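Local coordinates for fervidolysin (PDB 1R6V), which degrades keratin into peptides as a subtilisin-family serine protease, letting its bacterium grow on native feathers, at residues S332-G344 with G421-L433. The protein carries 1 engineered substitution. Numbering follows the deposited sequence.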
loop_
_atom_site.group_PDB
_atom_site.type_symbol
_atom_site.label_atom_id
_atom_site.label_comp_id
_atom_site.label_asym_id
_atom_site.label_seq_id
_atom_site.Cartn_x
_atom_site.Cartn_y
_atom_site.Cartn_z
ATOM N N SER A 332 3.517 -20.121 -4.655
ATOM C CA SER A 332 2.822 -18.927 -5.133
ATOM C C SER A 332 1.585 -18.674 -4.265
ATOM O O SER A 332 0.686 -19.518 -4.187
ATOM C CB SER A 332 2.410 -19.121 -6.600
ATOM O OG SER A 332 2.172 -17.881 -7.244
ATOM N N SER A 333 1.538 -17.512 -3.618
ATOM C CA SER A 333 0.412 -17.182 -2.749
ATOM C C SER A 333 -0.909 -17.094 -3.507
ATOM O O SER A 333 -1.025 -16.380 -4.509
ATOM C CB SER A 333 0.681 -15.872 -2.015
ATOM N N ARG A 334 -1.897 -17.839 -3.015
ATOM C CA ARG A 334 -3.231 -17.873 -3.606
ATOM C C ARG A 334 -4.006 -16.625 -3.183
ATOM O O ARG A 334 -4.139 -16.340 -1.992
ATOM C CB ARG A 334 -3.975 -19.136 -3.145
ATOM C CG ARG A 334 -5.455 -19.166 -3.509
ATOM C CD ARG A 334 -6.133 -20.481 -3.110
ATOM N NE ARG A 334 -7.554 -20.474 -3.464
ATOM C CZ ARG A 334 -8.352 -21.537 -3.409
ATOM N NH1 ARG A 334 -7.874 -22.712 -3.011
ATOM N NH2 ARG A 334 -9.629 -21.424 -3.755
ATOM N N SER A 335 -4.516 -15.887 -4.163
ATOM C CA SER A 335 -5.267 -14.668 -3.888
ATOM C C SER A 335 -6.176 -14.309 -5.054
ATOM O O SER A 335 -5.838 -14.527 -6.217
ATOM C CB SER A 335 -4.305 -13.511 -3.598
ATOM O OG SER A 335 -3.343 -13.367 -4.631
ATOM N N ASP A 336 -7.344 -13.768 -4.740
ATOM C CA ASP A 336 -8.286 -13.383 -5.780
ATOM C C ASP A 336 -7.713 -12.265 -6.644
ATOM O O ASP A 336 -8.237 -11.988 -7.722
ATOM C CB ASP A 336 -9.585 -12.891 -5.159
ATOM C CG ASP A 336 -9.349 -11.794 -4.147
ATOM O OD1 ASP A 336 -9.176 -12.127 -2.957
ATOM O OD2 ASP A 336 -9.309 -10.608 -4.549
ATOM N N GLY A 337 -6.647 -11.627 -6.159
ATOM C CA GLY A 337 -6.033 -10.530 -6.888
ATOM C C GLY A 337 -5.112 -10.937 -8.027
ATOM O O GLY A 337 -4.698 -10.086 -8.813
ATOM N N VAL A 338 -4.793 -12.224 -8.137
ATOM C CA VAL A 338 -3.905 -12.684 -9.204
ATOM C C VAL A 338 -4.536 -12.487 -10.577
ATOM O O VAL A 338 -5.663 -12.931 -10.810
ATOM C CB VAL A 338 -3.549 -14.186 -9.039
ATOM C CG1 VAL A 338 -2.719 -14.668 -10.218
ATOM C CG2 VAL A 338 -2.796 -14.398 -7.741
ATOM N N SER A 339 -3.818 -11.826 -11.483
ATOM C CA SER A 339 -4.341 -11.608 -12.836
ATOM C C SER A 339 -4.000 -12.783 -13.748
ATOM O O SER A 339 -4.886 -13.368 -14.372
ATOM C CB SER A 339 -3.788 -10.305 -13.446
ATOM O OG SER A 339 -2.379 -10.357 -13.543
ATOM N N VAL A 340 -2.717 -13.130 -13.821
ATOM C CA VAL A 340 -2.263 -14.229 -14.668
ATOM C C VAL A 340 -1.044 -14.919 -14.047
ATOM O O VAL A 340 -0.451 -14.425 -13.084
ATOM C CB VAL A 340 -1.829 -13.738 -16.085
ATOM C CG1 VAL A 340 -3.007 -13.065 -16.804
ATOM C CG2 VAL A 340 -0.648 -12.764 -15.969
ATOM N N GLY A 341 -0.700 -16.073 -14.604
ATOM C CA GLY A 341 0.477 -16.781 -14.142
ATOM C C GLY A 341 1.468 -16.804 -15.295
ATOM O O GLY A 341 1.107 -16.572 -16.458
ATOM N N ALA A 342 2.732 -17.068 -14.989
ATOM C CA ALA A 342 3.751 -17.138 -16.031
ATOM C C ALA A 342 4.804 -18.124 -15.565
ATOM O O ALA A 342 4.850 -18.461 -14.385
ATOM C CB ALA A 342 4.400 -15.744 -16.274
ATOM N N PRO A 343 5.674 -18.580 -16.484
ATOM C CA PRO A 343 6.737 -19.538 -16.136
ATOM C C PRO A 343 7.541 -19.020 -14.948
ATOM O O PRO A 343 8.019 -17.891 -14.974
ATOM C CB PRO A 343 7.556 -19.646 -17.431
ATOM C CG PRO A 343 7.165 -18.442 -18.231
ATOM C CD PRO A 343 5.724 -18.227 -17.913
ATOM N N GLY A 344 7.681 -19.845 -13.909
ATOM C CA GLY A 344 8.393 -19.414 -12.720
ATOM C C GLY A 344 9.191 -20.518 -12.044
ATOM O O GLY A 344 9.496 -20.437 -10.850
ATOM N N GLY A 421 -11.599 -21.380 -16.300
ATOM C CA GLY A 421 -11.712 -19.982 -16.690
ATOM C C GLY A 421 -10.979 -18.986 -15.806
ATOM O O GLY A 421 -10.275 -18.111 -16.314
ATOM N N TRP A 422 -11.155 -19.105 -14.494
ATOM C CA TRP A 422 -10.512 -18.218 -13.529
ATOM C C TRP A 422 -10.485 -18.871 -12.153
ATOM O O TRP A 422 -11.436 -19.561 -11.775
ATOM C CB TRP A 422 -11.282 -16.908 -13.407
ATOM C CG TRP A 422 -10.694 -15.970 -12.392
ATOM C CD1 TRP A 422 -9.730 -15.021 -12.611
ATOM C CD2 TRP A 422 -11.013 -15.898 -10.994
ATOM N NE1 TRP A 422 -9.435 -14.362 -11.440
ATOM C CE2 TRP A 422 -10.205 -14.880 -10.432
ATOM C CE3 TRP A 422 -11.901 -16.593 -10.161
ATOM C CZ2 TRP A 422 -10.258 -14.540 -9.079
ATOM C CZ3 TRP A 422 -11.952 -16.251 -8.809
ATOM C CH2 TRP A 422 -11.133 -15.232 -8.286
ATOM N N ASP A 423 -9.403 -18.645 -11.409
ATOM C CA ASP A 423 -9.259 -19.171 -10.052
ATOM C C ASP A 423 -8.266 -18.325 -9.246
ATOM O O ASP A 423 -7.521 -17.537 -9.819
ATOM C CB ASP A 423 -8.842 -20.652 -10.070
ATOM C CG ASP A 423 -7.537 -20.902 -10.803
ATOM O OD1 ASP A 423 -6.518 -20.273 -10.435
ATOM O OD2 ASP A 423 -7.532 -21.742 -11.737
ATOM N N HIS A 424 -8.281 -18.477 -7.920
ATOM C CA HIS A 424 -7.402 -17.717 -7.025
ATOM C C HIS A 424 -5.930 -18.094 -7.115
ATOM O O HIS A 424 -5.068 -17.394 -6.584
ATOM C CB HIS A 424 -7.831 -17.892 -5.559
ATOM C CG HIS A 424 -9.125 -17.226 -5.212
ATOM N ND1 HIS A 424 -9.279 -16.444 -4.086
ATOM C CD2 HIS A 424 -10.334 -17.246 -5.822
ATOM C CE1 HIS A 424 -10.527 -16.012 -4.019
ATOM N NE2 HIS A 424 -11.187 -16.485 -5.061
ATOM N N ASP A 425 -5.629 -19.204 -7.772
ATOM C CA ASP A 425 -4.243 -19.638 -7.861
ATOM C C ASP A 425 -3.469 -18.986 -9.005
ATOM O O ASP A 425 -2.365 -18.465 -8.813
ATOM C CB ASP A 425 -4.186 -21.162 -8.010
ATOM C CG ASP A 425 -4.543 -21.883 -6.730
ATOM O OD1 ASP A 425 -4.654 -23.128 -6.751
ATOM O OD2 ASP A 425 -4.706 -21.203 -5.697
ATOM N N THR A 426 -4.066 -19.003 -10.189
ATOM C CA THR A 426 -3.406 -18.463 -11.371
ATOM C C THR A 426 -4.216 -17.419 -12.117
ATOM O O THR A 426 -3.906 -17.092 -13.265
ATOM C CB THR A 426 -3.072 -19.599 -12.343
ATOM O OG1 THR A 426 -2.433 -19.071 -13.519
ATOM C CG2 THR A 426 -4.347 -20.323 -12.741
ATOM N N GLY A 427 -5.242 -16.886 -11.472
ATOM C CA GLY A 427 -6.056 -15.888 -12.147
ATOM C C GLY A 427 -6.681 -16.475 -13.398
ATOM O O GLY A 427 -7.219 -17.583 -13.363
ATOM N N TYR A 428 -6.597 -15.758 -14.516
ATOM C CA TYR A 428 -7.201 -16.234 -15.756
ATOM C C TYR A 428 -6.378 -17.246 -16.551
ATOM O O TYR A 428 -6.803 -17.686 -17.618
ATOM C CB TYR A 428 -7.583 -15.038 -16.636
ATOM C CG TYR A 428 -8.575 -14.123 -15.947
ATOM C CD1 TYR A 428 -8.139 -13.093 -15.123
ATOM C CD2 TYR A 428 -9.952 -14.326 -16.070
ATOM C CE1 TYR A 428 -9.045 -12.283 -14.436
ATOM C CE2 TYR A 428 -10.866 -13.522 -15.382
ATOM C CZ TYR A 428 -10.404 -12.503 -14.566
ATOM O OH TYR A 428 -11.289 -11.711 -13.870
ATOM N N GLY A 429 -5.206 -17.611 -16.035
ATOM C CA GLY A 429 -4.376 -18.597 -16.710
ATOM C C GLY A 429 -2.977 -18.155 -17.079
ATOM O O GLY A 429 -2.473 -17.160 -16.564
ATOM N N LEU A 430 -2.355 -18.915 -17.972
ATOM C CA LEU A 430 -1.008 -18.657 -18.458
ATOM C C LEU A 430 -0.979 -17.463 -19.407
ATOM O O LEU A 430 -1.723 -17.423 -20.388
ATOM C CB LEU A 430 -0.491 -19.887 -19.199
ATOM C CG LEU A 430 0.781 -19.730 -20.030
ATOM C CD1 LEU A 430 1.981 -19.440 -19.097
ATOM C CD2 LEU A 430 1.030 -21.021 -20.833
ATOM N N VAL A 431 -0.104 -16.495 -19.136
ATOM C CA VAL A 431 -0.005 -15.336 -20.018
ATOM C C VAL A 431 0.467 -15.812 -21.404
ATOM O O VAL A 431 1.356 -16.655 -21.520
ATOM C CB VAL A 431 0.988 -14.274 -19.431
ATOM C CG1 VAL A 431 2.415 -14.816 -19.443
ATOM C CG2 VAL A 431 0.894 -12.963 -20.223
ATOM N N LYS A 432 -0.141 -15.267 -22.457
ATOM C CA LYS A 432 0.202 -15.631 -23.822
ATOM C C LYS A 432 0.510 -14.389 -24.650
ATOM O O LYS A 432 -0.393 -13.626 -25.016
ATOM C CB LYS A 432 -0.949 -16.418 -24.454
ATOM C CG LYS A 432 -1.025 -17.863 -23.971
ATOM C CD LYS A 432 0.136 -18.632 -24.564
ATOM C CE LYS A 432 -0.020 -20.115 -24.363
ATOM N NZ LYS A 432 1.154 -20.814 -24.944
ATOM N N LEU A 433 1.789 -14.199 -24.939
ATOM C CA LEU A 433 2.236 -13.042 -25.713
ATOM C C LEU A 433 1.684 -13.083 -27.131
ATOM O O LEU A 433 1.254 -12.059 -27.667
ATOM C CB LEU A 433 3.770 -13.001 -25.789
ATOM C CG LEU A 433 4.521 -11.665 -25.929
ATOM C CD1 LEU A 433 5.844 -11.927 -26.623
ATOM C CD2 LEU A 433 3.717 -10.629 -26.674
HETATM O O HOH W 1 -0.680 -17.919 -6.706
#
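Gly341 is gripped by two backbone hydrogen bonds: its N donates to Gly429 O (2.9 Å) and its O accepts from Val431 N, while Tyr428 N reaches Ser339 O. Glycine suits position 341 because a CB there would collide with Thr426 OG1; at Gly427, whose phi is positive as the type II' turn Thr426–Gly429 requires, a CB would run into Ser339 O. In the loop ahead of the strand, Ser335 N donates to His424 O, and one water accepts from Ser332 OG and donates to Ser333 O and Asp425 O.

Charge and ring contacts gather at the outer end. Arg334, extended with CG anti to its N (chi1 170°), runs its aliphatic stem past Asp425 OD2; the salt bridge from NE is long (3.7 Å), with OD2 well out of the guanidinium plane. Asp336 CB lies over one face of the His424 imidazole, 3.8 Å from its centroid, a CH-pi contact, while its OD2 is held by Cys477 N. Replacing His424 by an alanine would remove the ring, which would probably leave Asp336 CB without the face it packs on.

Apolar contacts finish the inner end: Val431 CG1 meets Ala342 CB at 3.9 Å and Val431 CB meets Val340 CG2. Backbone bonding thus fixes the loop before helix 433-438 along strand 338-343 of the subtilisin-like domain; the long Arg334–Asp425 charge pair probably adds less.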